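Local coordinates for protein methyl-coenzyme M reductase subunit beta (Methanosarcina barkeri, PDB 1E6Y) that forms part of the multi-subunit nickel enzyme that cleaves methyl-coenzyme M with coenzyme B, releasing methane and the mixed heterodisulfide in the final step of methanogenesis, at residues T135-I138 with M139-G143; I110-P113 with K114-I118; A82-V85 with K86-Q90; I31-I34 with I35-K39; N190-A193 with N194-A197. One frame throughout, in Å; residues are numbered along the deposited sequence.

Overall arrangement
All five contacts are local, between neighbours along the chain. Contact 1 (helix 125-141) and contact 3 (helix 78-89) are partly buried and lie far from the chain's centre; they touch through Thr-137 and Asn-84, and each pairs a polar side-chain link with apolar packing. Contact 2 is buried and joins its neighbours: Arg-116 bonds to Val-89 of contact 3, while Lys-114 and Ile-117 pack on Met-36 and Lys-39 of contact 4. Contact 4, on helix 29-40, is also buried and combines isoleucine packing with a threonine-to-backbone bond. Contact 5, its centre about 4 Å from that of the chain, lies at the start of helix 193-199 and holds a sulfur-aromatic contact. Contacts 1 and 3 lie at helix ends.

Contact 1. Residues T135-I138 with M139-G143; sequences TQTI and MDMFG
Gln-136 and Asp-140, one turn apart near the end of helix 125-141, carry the polar side of this contact. The glutamine leaves the backbone with CG anti to its N (chi1 177°) and then bends at chi2, which brings the amide forward to the next turn. Its NE2 donates to OD2 of Asp-140 over 2.9 Å. OD2 lies close to the plane of the glutamine amide, but NE2 approaches it from above the carboxylate plane, and the two flat groups are turned 39° against each other. The other end of the amide, OE1, is bonded to an aromatic side chain of another protein chain.

Elsewhere on the helix the side chains meet through carbon. Thr-135 and Met-139 run side by side in the same direction, and the methionine, bent at chi2 and chi3, brings CE to 3.9 Å from the threonine CG2. Ile-138 meets Phe-142 at a slant: its CG2 lies 3.8 Å from CD1 of the ring, while Ile-138 O sits at the ring edge, near its plane, 3.4 Å from CD1. That carbonyl also accepts the Phe-142 N-H at 3.1 Å, just where the helix stops. Gly-143, with positive phi, is the C' residue of the Schellman motif that ends it. The Phe-142 ring also stacks with Tyr-72.

A neutral amide thus holds a carboxylate near the C-terminal end of a helix, where the dipole would tend to disfavour negative charge; the N-H donation probably offsets part of that cost.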
loop_
_atom_site.group_PDB
_atom_site.type_symbol
_atom_site.label_atom_id
_atom_site.label_comp_id
_atom_site.label_asym_id
_atom_site.label_seq_id
_atom_site.Cartn_x
_atom_site.Cartn_y
_atom_site.Cartn_z
ATOM N N THR E 135 -18.148 20.200 -12.294
ATOM C CA THR E 135 -17.651 21.180 -11.325
ATOM C C THR E 135 -17.647 22.597 -11.907
ATOM O O THR E 135 -18.166 23.527 -11.285
ATOM C CB THR E 135 -16.221 20.821 -10.848
ATOM O OG1 THR E 135 -16.232 19.525 -10.238
ATOM C CG2 THR E 135 -15.721 21.841 -9.834
ATOM N N GLN E 136 -17.100 22.745 -13.114
ATOM C CA GLN E 136 -17.067 24.036 -13.800
ATOM C C GLN E 136 -18.473 24.559 -14.104
ATOM O O GLN E 136 -18.748 25.751 -13.929
ATOM C CB GLN E 136 -16.268 23.928 -15.101
ATOM C CG GLN E 136 -16.228 25.217 -15.921
ATOM C CD GLN E 136 -15.370 26.298 -15.284
ATOM O OE1 GLN E 136 -14.178 26.097 -15.049
ATOM N NE2 GLN E 136 -15.961 27.465 -15.045
ATOM N N THR E 137 -19.361 23.659 -14.525
ATOM C CA THR E 137 -20.733 24.026 -14.870
ATOM C C THR E 137 -21.502 24.565 -13.665
ATOM O O THR E 137 -22.190 25.582 -13.770
ATOM C CB THR E 137 -21.495 22.821 -15.473
ATOM O OG1 THR E 137 -20.882 22.441 -16.711
ATOM C CG2 THR E 137 -22.962 23.177 -15.729
ATOM N N ILE E 138 -21.342 23.913 -12.515
ATOM C CA ILE E 138 -22.013 24.346 -11.291
ATOM C C ILE E 138 -21.438 25.669 -10.785
ATOM O O ILE E 138 -22.183 26.565 -10.382
ATOM C CB ILE E 138 -21.904 23.270 -10.183
ATOM C CG1 ILE E 138 -22.680 22.018 -10.601
ATOM C CG2 ILE E 138 -22.445 23.809 -8.862
ATOM C CD1 ILE E 138 -22.600 20.882 -9.605
ATOM N N MET E 139 -20.119 25.813 -10.884
ATOM C CA MET E 139 -19.443 27.038 -10.470
ATOM C C MET E 139 -20.000 28.241 -11.229
ATOM O O MET E 139 -20.335 29.263 -10.632
ATOM C CB MET E 139 -17.938 26.919 -10.724
ATOM C CG MET E 139 -17.072 27.713 -9.757
ATOM S SD MET E 139 -16.998 26.973 -8.113
ATOM C CE MET E 139 -16.107 25.449 -8.468
ATOM N N ASP E 140 -20.182 28.070 -12.534
ATOM C CA ASP E 140 -20.683 29.137 -13.398
ATOM C C ASP E 140 -22.177 29.390 -13.225
ATOM O O ASP E 140 -22.604 30.531 -13.066
ATOM C CB ASP E 140 -20.393 28.803 -14.863
ATOM C CG ASP E 140 -18.930 28.968 -15.224
ATOM O OD1 ASP E 140 -18.239 29.798 -14.597
ATOM O OD2 ASP E 140 -18.471 28.269 -16.149
ATOM N N MET E 141 -22.962 28.316 -13.249
ATOM C CA MET E 141 -24.419 28.416 -13.271
ATOM C C MET E 141 -24.976 29.067 -12.012
ATOM O O MET E 141 -25.957 29.812 -12.070
ATOM C CB MET E 141 -25.037 27.026 -13.442
ATOM C CG MET E 141 -26.552 27.021 -13.529
ATOM S SD MET E 141 -27.184 25.399 -13.963
ATOM C CE MET E 141 -26.827 25.366 -15.724
ATOM N N PHE E 142 -24.329 28.808 -10.883
ATOM C CA PHE E 142 -24.845 29.256 -9.598
ATOM C C PHE E 142 -23.985 30.350 -8.972
ATOM O O PHE E 142 -24.210 30.747 -7.829
ATOM C CB PHE E 142 -24.985 28.062 -8.653
ATOM C CG PHE E 142 -25.939 27.011 -9.153
ATOM C CD1 PHE E 142 -25.467 25.895 -9.840
ATOM C CD2 PHE E 142 -27.315 27.173 -8.999
ATOM C CE1 PHE E 142 -26.350 24.959 -10.372
ATOM C CE2 PHE E 142 -28.206 26.242 -9.527
ATOM C CZ PHE E 142 -27.723 25.132 -10.216
ATOM N N GLY E 143 -23.025 30.853 -9.748
ATOM C CA GLY E 143 -22.264 32.029 -9.355
ATOM C C GLY E 143 -21.494 31.880 -8.057
ATOM O O GLY E 143 -21.443 32.807 -7.248
#

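Contact 2. Residues I110-P113 with K114-I118; sequences IQSP and KSRII
Pro-113 and Arg-116 meet at the first turn of helix 114-118, in a strand-loop-helix connection where strand 107-111 ends and a short loop leads into the helix.

The one backbone hydrogen bond between the two segments runs from Arg-116 N to Pro-113 O, 3.0 Å long. The donor stands above the carbonyl plane, 46° out of it. Ser-115 N is equally near that oxygen but at a poor angle.

Van der Waals packing centres on the proline ring. Its CG lies 4.0 Å from CG of Arg-116, and the two side chains slant across each other. Beyond CG the arginine runs extended as far as NE, which brings its CD to 3.7 Å from Ser-112 OG. The hydroxyl of Ser-115 sits against the same proline: OG is 3.6 Å from both CB and CG of Pro-113. It can lie there because chi1 of 59° places OG between the backbone N and the carbonyl carbon.

Polar atoms of side chain and backbone find further partners in neighbouring elements. The arginine NE gives its hydrogen to Val-89 O at the end of helix 78-89, and Lys-114 N bonds to Asp-96 OD2. Ser-112 O takes a bond from Arg-40 NH1, so the turn is tied to helix 29-40 as well. The arginine also packs on Thr-26 of the second copy of this subunit. Across the two segments, the nearest atom to Arg-116 NE is Pro-113 CD, at 4.1 Å.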
loop_
_atom_site.group_PDB
_atom_site.type_symbol
_atom_site.label_atom_id
_atom_site.label_comp_id
_atom_site.label_asym_id
_atom_site.label_seq_id
_atom_site.Cartn_x
_atom_site.Cartn_y
_atom_site.Cartn_z
ATOM N N ILE E 110 -22.356 10.612 -18.790
ATOM C CA ILE E 110 -21.349 11.406 -19.485
ATOM C C ILE E 110 -20.406 10.486 -20.238
ATOM O O ILE E 110 -19.617 9.759 -19.632
ATOM C CB ILE E 110 -20.522 12.278 -18.510
ATOM C CG1 ILE E 110 -21.449 13.167 -17.677
ATOM C CG2 ILE E 110 -19.530 13.144 -19.294
ATOM C CD1 ILE E 110 -20.721 14.032 -16.679
ATOM N N GLN E 111 -20.552 10.459 -21.557
ATOM C CA GLN E 111 -19.648 9.706 -22.413
ATOM C C GLN E 111 -18.686 10.666 -23.096
ATOM O O GLN E 111 -19.100 11.509 -23.896
ATOM C CB GLN E 111 -20.435 8.917 -23.463
ATOM C CG GLN E 111 -21.584 8.113 -22.882
ATOM C CD GLN E 111 -22.136 7.098 -23.855
ATOM O OE1 GLN E 111 -22.940 7.429 -24.725
ATOM N NE2 GLN E 111 -21.716 5.847 -23.706
ATOM N N SER E 112 -17.424 10.612 -22.682
ATOM C CA SER E 112 -16.367 11.384 -23.325
ATOM C C SER E 112 -16.231 10.938 -24.776
ATOM O O SER E 112 -16.507 9.782 -25.105
ATOM C CB SER E 112 -15.036 11.168 -22.598
ATOM O OG SER E 112 -14.976 11.928 -21.405
ATOM N N PRO E 113 -15.784 11.843 -25.660
ATOM C CA PRO E 113 -15.419 11.432 -27.019
ATOM C C PRO E 113 -14.279 10.416 -27.002
ATOM O O PRO E 113 -13.432 10.446 -26.108
ATOM C CB PRO E 113 -14.998 12.740 -27.684
ATOM C CG PRO E 113 -14.526 13.594 -26.546
ATOM C CD PRO E 113 -15.439 13.254 -25.403
ATOM N N LYS E 114 -14.264 9.525 -27.988
ATOM C CA LYS E 114 -13.217 8.512 -28.109
ATOM C C LYS E 114 -11.818 9.115 -28.102
ATOM O O LYS E 114 -10.872 8.490 -27.629
ATOM C CB LYS E 114 -13.413 7.687 -29.386
ATOM C CG LYS E 114 -14.440 6.587 -29.237
ATOM C CD LYS E 114 -14.790 5.935 -30.563
ATOM C CE LYS E 114 -15.744 4.766 -30.335
ATOM N NZ LYS E 114 -16.416 4.285 -31.576
ATOM N N SER E 115 -11.709 10.355 -28.568
ATOM C CA SER E 115 -10.430 11.051 -28.621
ATOM C C SER E 115 -9.736 11.162 -27.260
ATOM O O SER E 115 -8.506 11.141 -27.193
ATOM C CB SER E 115 -10.608 12.449 -29.227
ATOM O OG SER E 115 -11.515 13.230 -28.468
ATOM N N ARG E 116 -10.510 11.275 -26.180
ATOM C CA ARG E 116 -9.904 11.361 -24.843
ATOM C C ARG E 116 -9.307 10.019 -24.424
ATOM O O ARG E 116 -8.263 10.000 -23.770
ATOM C CB ARG E 116 -10.904 11.859 -23.806
ATOM C CG ARG E 116 -11.406 13.274 -24.073
ATOM C CD ARG E 116 -12.189 13.824 -22.896
ATOM N NE ARG E 116 -12.651 15.201 -23.091
ATOM C CZ ARG E 116 -11.876 16.285 -22.972
ATOM N NH1 ARG E 116 -12.460 17.472 -23.175
ATOM N NH2 ARG E 116 -10.597 16.224 -22.682
ATOM N N ILE E 117 -9.917 8.923 -24.867
ATOM C CA ILE E 117 -9.393 7.591 -24.605
ATOM C C ILE E 117 -8.199 7.296 -25.520
ATOM O O ILE E 117 -7.194 6.732 -25.080
ATOM C CB ILE E 117 -10.500 6.524 -24.807
ATOM C CG1 ILE E 117 -11.589 6.706 -23.745
ATOM C CG2 ILE E 117 -9.914 5.116 -24.753
ATOM C CD1 ILE E 117 -11.072 6.697 -22.308
ATOM N N ILE E 118 -8.277 7.758 -26.763
ATOM C CA ILE E 118 -7.197 7.560 -27.727
ATOM C C ILE E 118 -5.932 8.303 -27.292
ATOM O O ILE E 118 -4.834 7.750 -27.339
ATOM C CB ILE E 118 -7.628 8.034 -29.141
ATOM C CG1 ILE E 118 -8.744 7.129 -29.672
ATOM C CG2 ILE E 118 -6.435 8.017 -30.102
ATOM C CD1 ILE E 118 -9.462 7.683 -30.885
#

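Contact 3. Residues A82-V85 with K86-Q90; sequences AENV and KKLVQ
Asn-84 and Lys-87, on the last two turns of helix 78-89, are joined by a water. It donates to OD1 of Asn-84 at 3.0 Å and accepts from NZ of Lys-87 at 2.8 Å. The lysine reaches it because its chain is extended beyond CG. The other half of the amide, Asn-84 ND2, bonds to Thr-137 OG1 on helix 125-141, so the side chain is held at both ends.

The main chain keeps to the alpha-helical pattern, with Val-89 N reaching Val-85 O over 2.8 Å. Lys-86 and Lys-87 likewise take the carbonyls of Ala-82 and Glu-83. Leu-88 N bonds to Asn-84 O and more weakly to Val-85 O, so the latter carbonyl serves two amides as the helix nears its end at Val-89.

Packing follows. Asn-84 slants across Leu-88, whose CD1 comes to 3.6 Å from ND2; this methyl also faces helix 125-141. The buried Val-85 and Val-89 stand side by side, pointing the same way, and both touch Ile-110 of strand 107-111. Between them, CG1 of Val-85 is 3.8 Å from CG2 of Val-89, and that CG2 lies 3.1 Å from Val-85 O.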
loop_
_atom_site.group_PDB
_atom_site.type_symbol
_atom_site.label_atom_id
_atom_site.label_comp_id
_atom_site.label_asym_id
_atom_site.label_seq_id
_atom_site.Cartn_x
_atom_site.Cartn_y
_atom_site.Cartn_z
ATOM N N ALA E 82 -26.626 19.434 -18.315
ATOM C CA ALA E 82 -26.243 18.447 -19.324
ATOM C C ALA E 82 -25.678 19.112 -20.581
ATOM O O ALA E 82 -24.670 18.660 -21.129
ATOM C CB ALA E 82 -27.442 17.572 -19.686
ATOM N N GLU E 83 -26.308 20.204 -21.009
ATOM C CA GLU E 83 -25.874 20.945 -22.195
ATOM C C GLU E 83 -24.460 21.476 -22.019
ATOM O O GLU E 83 -23.616 21.335 -22.905
ATOM C CB GLU E 83 -26.799 22.134 -22.460
ATOM C CG GLU E 83 -28.201 21.789 -22.916
ATOM C CD GLU E 83 -29.101 23.017 -22.976
ATOM O OE1 GLU E 83 -28.664 24.052 -23.534
ATOM O OE2 GLU E 83 -30.235 22.954 -22.446
ATOM N N ASN E 84 -24.235 22.146 -20.892
ATOM C CA ASN E 84 -22.961 22.802 -20.635
ATOM C C ASN E 84 -21.859 21.786 -20.366
ATOM O O ASN E 84 -20.715 21.980 -20.780
ATOM C CB ASN E 84 -23.087 23.762 -19.452
ATOM C CG ASN E 84 -21.954 24.760 -19.398
ATOM O OD1 ASN E 84 -21.872 25.670 -20.226
ATOM N ND2 ASN E 84 -21.040 24.570 -18.451
ATOM N N VAL E 85 -22.218 20.690 -19.703
ATOM C CA VAL E 85 -21.287 19.590 -19.476
ATOM C C VAL E 85 -20.815 18.994 -20.803
ATOM O O VAL E 85 -19.619 18.797 -21.001
ATOM C CB VAL E 85 -21.930 18.492 -18.580
ATOM C CG1 VAL E 85 -21.121 17.197 -18.636
ATOM C CG2 VAL E 85 -22.008 18.987 -17.143
ATOM N N LYS E 86 -21.733 18.829 -21.752
ATOM C CA LYS E 86 -21.371 18.330 -23.075
ATOM C C LYS E 86 -20.394 19.264 -23.787
ATOM O O LYS E 86 -19.457 18.804 -24.439
ATOM C CB LYS E 86 -22.617 18.125 -23.946
ATOM C CG LYS E 86 -22.283 17.679 -25.365
ATOM C CD LYS E 86 -23.477 17.120 -26.112
ATOM C CE LYS E 86 -23.036 16.549 -27.455
ATOM N NZ LYS E 86 -24.158 15.925 -28.212
ATOM N N LYS E 87 -20.599 20.572 -23.638
ATOM C CA LYS E 87 -19.716 21.564 -24.251
ATOM C C LYS E 87 -18.291 21.483 -23.703
ATOM O O LYS E 87 -17.324 21.705 -24.433
ATOM C CB LYS E 87 -20.262 22.978 -24.033
ATOM C CG LYS E 87 -21.502 23.309 -24.853
ATOM C CD LYS E 87 -21.981 24.725 -24.567
ATOM C CE LYS E 87 -23.325 24.995 -25.224
ATOM N NZ LYS E 87 -23.854 26.344 -24.872
ATOM N N LEU E 88 -18.172 21.158 -22.419
ATOM C CA LEU E 88 -16.874 21.072 -21.756
ATOM C C LEU E 88 -16.198 19.718 -21.962
ATOM O O LEU E 88 -14.971 19.631 -22.001
ATOM C CB LEU E 88 -17.034 21.343 -20.259
ATOM C CG LEU E 88 -17.441 22.769 -19.890
ATOM C CD1 LEU E 88 -17.837 22.830 -18.432
ATOM C CD2 LEU E 88 -16.292 23.721 -20.180
ATOM N N VAL E 89 -17.003 18.663 -22.064
ATOM C CA VAL E 89 -16.486 17.312 -22.265
ATOM C C VAL E 89 -16.049 17.069 -23.711
ATOM O O VAL E 89 -15.048 16.389 -23.951
ATOM C CB VAL E 89 -17.539 16.245 -21.863
ATOM C CG1 VAL E 89 -17.049 14.849 -22.225
ATOM C CG2 VAL E 89 -17.816 16.323 -20.374
ATOM N N GLN E 90 -16.778 17.644 -24.666
ATOM C CA GLN E 90 -16.495 17.427 -26.085
ATOM C C GLN E 90 -15.142 18.007 -26.491
ATOM O O GLN E 90 -14.613 18.896 -25.825
ATOM C CB GLN E 90 -17.609 18.030 -26.955
ATOM C CG GLN E 90 -17.586 19.545 -27.058
ATOM C CD GLN E 90 -18.515 20.070 -28.136
ATOM O OE1 GLN E 90 -19.432 19.376 -28.580
ATOM N NE2 GLN E 90 -18.285 21.306 -28.560
HETATM O O HOH W 1 -24.141 25.634 -22.150
#

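Contact 4. Residues I31-I34 with I35-K39; sequences IQSI and IMDTK
Thr-38 turns its hydroxyl back onto the preceding turn of helix 29-40 because chi1 of -60° sets OG1 beside its own backbone N, where it meets Ile-34 O. A second torsion acts at Ser-33, just before Ile-34: OG is anti to the serine N (chi1 173°), which sends the hydroxyl out toward Asp-37.

The Ile-34 carbonyl is gripped twice. Thr-38 OG1 donates to it at 2.7 Å and Thr-38 N at 2.9 Å, and the two donors come from opposite faces of the carbonyl plane. The hydroxyl stands further from that plane, 35° out of it. Tyr-214 OH on helix 204-221 also bonds to OG1.

Ser-33 OG and Asp-37 OD2 are 4.0 Å apart, too far for a direct hydrogen bond. A water bridges the two residues instead: it lies 3.0 Å from Ser-33 OG and donates to Asp-37 OD1. That carboxylate oxygen also forms a salt bridge with Arg-40.

Among the apolar side chains, Ile-31 slants across Ile-35, with CG2 of the first 3.7 Å from CD1 of the second. Both press on Ser-217 of helix 204-221.

Polar and apolar contacts thus share this buried helix. The threonine hydroxyl spends its hydrogen on a main-chain oxygen, while the aspartate, with water and arginine at one oxygen, is probably stabilised in its charged form.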
loop_
_atom_site.group_PDB
_atom_site.type_symbol
_atom_site.label_atom_id
_atom_site.label_comp_id
_atom_site.label_asym_id
_atom_site.label_seq_id
_atom_site.Cartn_x
_atom_site.Cartn_y
_atom_site.Cartn_z
ATOM N N ILE E 31 -17.106 -5.887 -29.623
ATOM C CA ILE E 31 -16.455 -5.971 -28.319
ATOM C C ILE E 31 -15.595 -4.737 -28.044
ATOM O O ILE E 31 -15.648 -4.172 -26.952
ATOM C CB ILE E 31 -15.589 -7.249 -28.210
ATOM C CG1 ILE E 31 -16.495 -8.484 -28.217
ATOM C CG2 ILE E 31 -14.745 -7.214 -26.931
ATOM C CD1 ILE E 31 -15.754 -9.794 -28.150
ATOM N N GLN E 32 -14.872 -4.274 -29.060
ATOM C CA GLN E 32 -14.053 -3.073 -28.923
ATOM C C GLN E 32 -14.910 -1.835 -28.659
ATOM O O GLN E 32 -14.526 -0.966 -27.879
ATOM C CB GLN E 32 -13.191 -2.873 -30.174
ATOM C CG GLN E 32 -12.062 -3.891 -30.293
ATOM C CD GLN E 32 -11.257 -3.762 -31.573
ATOM O OE1 GLN E 32 -11.467 -2.852 -32.370
ATOM N NE2 GLN E 32 -10.315 -4.679 -31.769
ATOM N N SER E 33 -16.115 -1.818 -29.224
ATOM C CA SER E 33 -17.070 -0.738 -28.988
ATOM C C SER E 33 -17.579 -0.766 -27.551
ATOM O O SER E 33 -17.676 0.273 -26.901
ATOM C CB SER E 33 -18.246 -0.844 -29.966
ATOM O OG SER E 33 -19.260 0.101 -29.660
ATOM N N ILE E 34 -17.859 -1.966 -27.047
ATOM C CA ILE E 34 -18.260 -2.142 -25.653
ATOM C C ILE E 34 -17.150 -1.702 -24.692
ATOM O O ILE E 34 -17.410 -0.988 -23.727
ATOM C CB ILE E 34 -18.659 -3.616 -25.367
ATOM C CG1 ILE E 34 -20.011 -3.920 -26.021
ATOM C CG2 ILE E 34 -18.748 -3.873 -23.867
ATOM C CD1 ILE E 34 -20.367 -5.390 -26.038
ATOM N N ILE E 35 -15.910 -2.067 -25.006
ATOM C CA ILE E 35 -14.759 -1.673 -24.196
ATOM C C ILE E 35 -14.548 -0.159 -24.229
ATOM O O ILE E 35 -14.412 0.476 -23.183
ATOM C CB ILE E 35 -13.474 -2.387 -24.678
ATOM C CG1 ILE E 35 -13.582 -3.887 -24.387
ATOM C CG2 ILE E 35 -12.239 -1.808 -23.985
ATOM C CD1 ILE E 35 -12.575 -4.728 -25.152
ATOM N N MET E 36 -14.596 0.424 -25.423
ATOM C CA MET E 36 -14.452 1.870 -25.580
ATOM C C MET E 36 -15.530 2.646 -24.819
ATOM O O MET E 36 -15.227 3.618 -24.128
ATOM C CB MET E 36 -14.490 2.250 -27.062
ATOM C CG MET E 36 -14.495 3.748 -27.321
ATOM S SD MET E 36 -13.068 4.622 -26.628
ATOM C CE MET E 36 -11.790 4.136 -27.785
ATOM N N ASP E 37 -16.781 2.211 -24.939
ATOM C CA ASP E 37 -17.883 2.869 -24.245
ATOM C C ASP E 37 -17.774 2.712 -22.733
ATOM O O ASP E 37 -18.108 3.628 -21.984
ATOM C CB ASP E 37 -19.226 2.318 -24.731
ATOM C CG ASP E 37 -19.608 2.837 -26.108
ATOM O OD1 ASP E 37 -18.874 3.679 -26.671
ATOM O OD2 ASP E 37 -20.644 2.385 -26.641
ATOM N N THR E 38 -17.274 1.561 -22.296
ATOM C CA THR E 38 -17.026 1.318 -20.879
ATOM C C THR E 38 -15.903 2.220 -20.370
ATOM O O THR E 38 -16.009 2.809 -19.294
ATOM C CB THR E 38 -16.649 -0.155 -20.632
ATOM O OG1 THR E 38 -17.721 -0.996 -21.076
ATOM C CG2 THR E 38 -16.398 -0.410 -19.152
ATOM N N LYS E 39 -14.858 2.374 -21.177
ATOM C CA LYS E 39 -13.735 3.227 -20.810
ATOM C C LYS E 39 -14.126 4.703 -20.756
ATOM O O LYS E 39 -13.741 5.412 -19.827
ATOM C CB LYS E 39 -12.573 3.042 -21.792
ATOM C CG LYS E 39 -11.872 1.693 -21.683
ATOM C CD LYS E 39 -10.780 1.551 -22.732
ATOM C CE LYS E 39 -9.603 2.471 -22.445
ATOM N NZ LYS E 39 -8.494 2.262 -23.418
HETATM O O HOH W 2 -17.970 2.764 -29.349
#

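Contact 5. Residues N190-A193 with N194-A197; sequences NIMA and NHVA
Ile-191 and Met-192 lead in extended form into helix 193-199, with Met-192 at the N-cap position. Its carbonyl takes His-195 N at 3.0 Å, the donor standing 52° out of the carbonyl plane. One residue on, the first regular helical bond is nearly linear: Ala-197 N points at Ala-193 O with an N-H...O angle of 172°.

The side chain of Met-192 then folds over the imidazole of His-195. CG lies above one ring face, 3.8 Å from the centroid and offset toward the rim, in a CH-pi contact. SD follows over the same face at 4.0 Å from the centroid, making a Met-aromatic contact, and comes to 3.6 Å from CE1 of the histidine. The bond between ND1 and Ser-409 OG on helix 405-416 is consistent with a fixed ring orientation.

Ile-191 reaches over the same turn. Its CG2 is anti to the backbone N and touches CG2 of Val-196 at 3.9 Å, the two side chains crossing at about a right angle. ND2 of Asn-194 bonds to Thr-408 OG1 of helix 405-416 and to Phe-403 O just before it.

This buried turn near the middle of the subunit packs against helices 387-395, 405-416 and 204-221. The Met-192 side chain is about 10 Å from the bound coenzyme B and is not among its pocket residues; the arrangement is that of a helix N-terminus, with Met-192 at the N-cap.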
loop_
_atom_site.group_PDB
_atom_site.type_symbol
_atom_site.label_atom_id
_atom_site.label_comp_id
_atom_site.label_asym_id
_atom_site.label_seq_id
_atom_site.Cartn_x
_atom_site.Cartn_y
_atom_site.Cartn_z
ATOM N N ASN E 190 -11.810 -5.659 -13.116
ATOM C CA ASN E 190 -12.314 -5.030 -11.900
ATOM C C ASN E 190 -13.703 -4.416 -12.091
ATOM O O ASN E 190 -13.877 -3.197 -12.008
ATOM C CB ASN E 190 -11.331 -3.972 -11.389
ATOM C CG ASN E 190 -11.494 -3.704 -9.904
ATOM O OD1 ASN E 190 -12.404 -4.234 -9.264
ATOM N ND2 ASN E 190 -10.588 -2.912 -9.338
ATOM N N ILE E 191 -14.691 -5.278 -12.325
ATOM C CA ILE E 191 -16.079 -4.855 -12.489
ATOM C C ILE E 191 -16.956 -5.773 -11.645
ATOM O O ILE E 191 -17.064 -6.965 -11.934
ATOM C CB ILE E 191 -16.529 -4.963 -13.973
ATOM C CG1 ILE E 191 -15.600 -4.139 -14.868
ATOM C CG2 ILE E 191 -17.972 -4.492 -14.121
ATOM C CD1 ILE E 191 -15.757 -4.425 -16.341
ATOM N N MET E 192 -17.567 -5.233 -10.593
ATOM C CA MET E 192 -18.305 -6.077 -9.660
ATOM C C MET E 192 -19.530 -6.695 -10.328
ATOM O O MET E 192 -20.115 -6.109 -11.244
ATOM C CB MET E 192 -18.696 -5.294 -8.394
ATOM C CG MET E 192 -20.040 -4.594 -8.446
ATOM S SD MET E 192 -20.314 -3.529 -7.007
ATOM C CE MET E 192 -20.261 -4.714 -5.661
ATOM N N ALA E 193 -19.808 -7.943 -9.966
ATOM C CA ALA E 193 -20.848 -8.733 -10.613
ATOM C C ALA E 193 -22.207 -8.034 -10.600
ATOM O O ALA E 193 -22.960 -8.119 -11.570
ATOM C CB ALA E 193 -20.950 -10.098 -9.952
ATOM N N ASN E 194 -22.493 -7.296 -9.531
ATOM C CA ASN E 194 -23.754 -6.566 -9.429
ATOM C C ASN E 194 -23.915 -5.523 -10.533
ATOM O O ASN E 194 -25.030 -5.270 -10.990
ATOM C CB ASN E 194 -23.878 -5.889 -8.059
ATOM C CG ASN E 194 -24.516 -6.790 -7.014
ATOM O OD1 ASN E 194 -24.940 -7.904 -7.312
ATOM N ND2 ASN E 194 -24.578 -6.309 -5.780
ATOM N N HIS E 195 -22.803 -4.909 -10.943
ATOM C CA HIS E 195 -22.811 -3.932 -12.035
ATOM C C HIS E 195 -23.278 -4.577 -13.332
ATOM O O HIS E 195 -24.141 -4.044 -14.029
ATOM C CB HIS E 195 -21.413 -3.347 -12.254
ATOM C CG HIS E 195 -21.024 -2.303 -11.256
ATOM N ND1 HIS E 195 -21.820 -1.963 -10.181
ATOM C CD2 HIS E 195 -19.926 -1.516 -11.173
ATOM C CE1 HIS E 195 -21.230 -1.011 -9.483
ATOM N NE2 HIS E 195 -20.078 -0.720 -10.063
ATOM N N VAL E 196 -22.683 -5.723 -13.651
ATOM C CA VAL E 196 -22.978 -6.439 -14.886
ATOM C C VAL E 196 -24.428 -6.911 -14.906
ATOM O O VAL E 196 -25.136 -6.702 -15.892
ATOM C CB VAL E 196 -22.029 -7.651 -15.062
ATOM C CG1 VAL E 196 -22.367 -8.409 -16.340
ATOM C CG2 VAL E 196 -20.582 -7.173 -15.106
ATOM N N ALA E 197 -24.885 -7.477 -13.789
ATOM C CA ALA E 197 -26.276 -7.909 -13.656
ATOM C C ALA E 197 -27.256 -6.742 -13.774
ATOM O O ALA E 197 -28.330 -6.889 -14.360
ATOM C CB ALA E 197 -26.475 -8.629 -12.329
#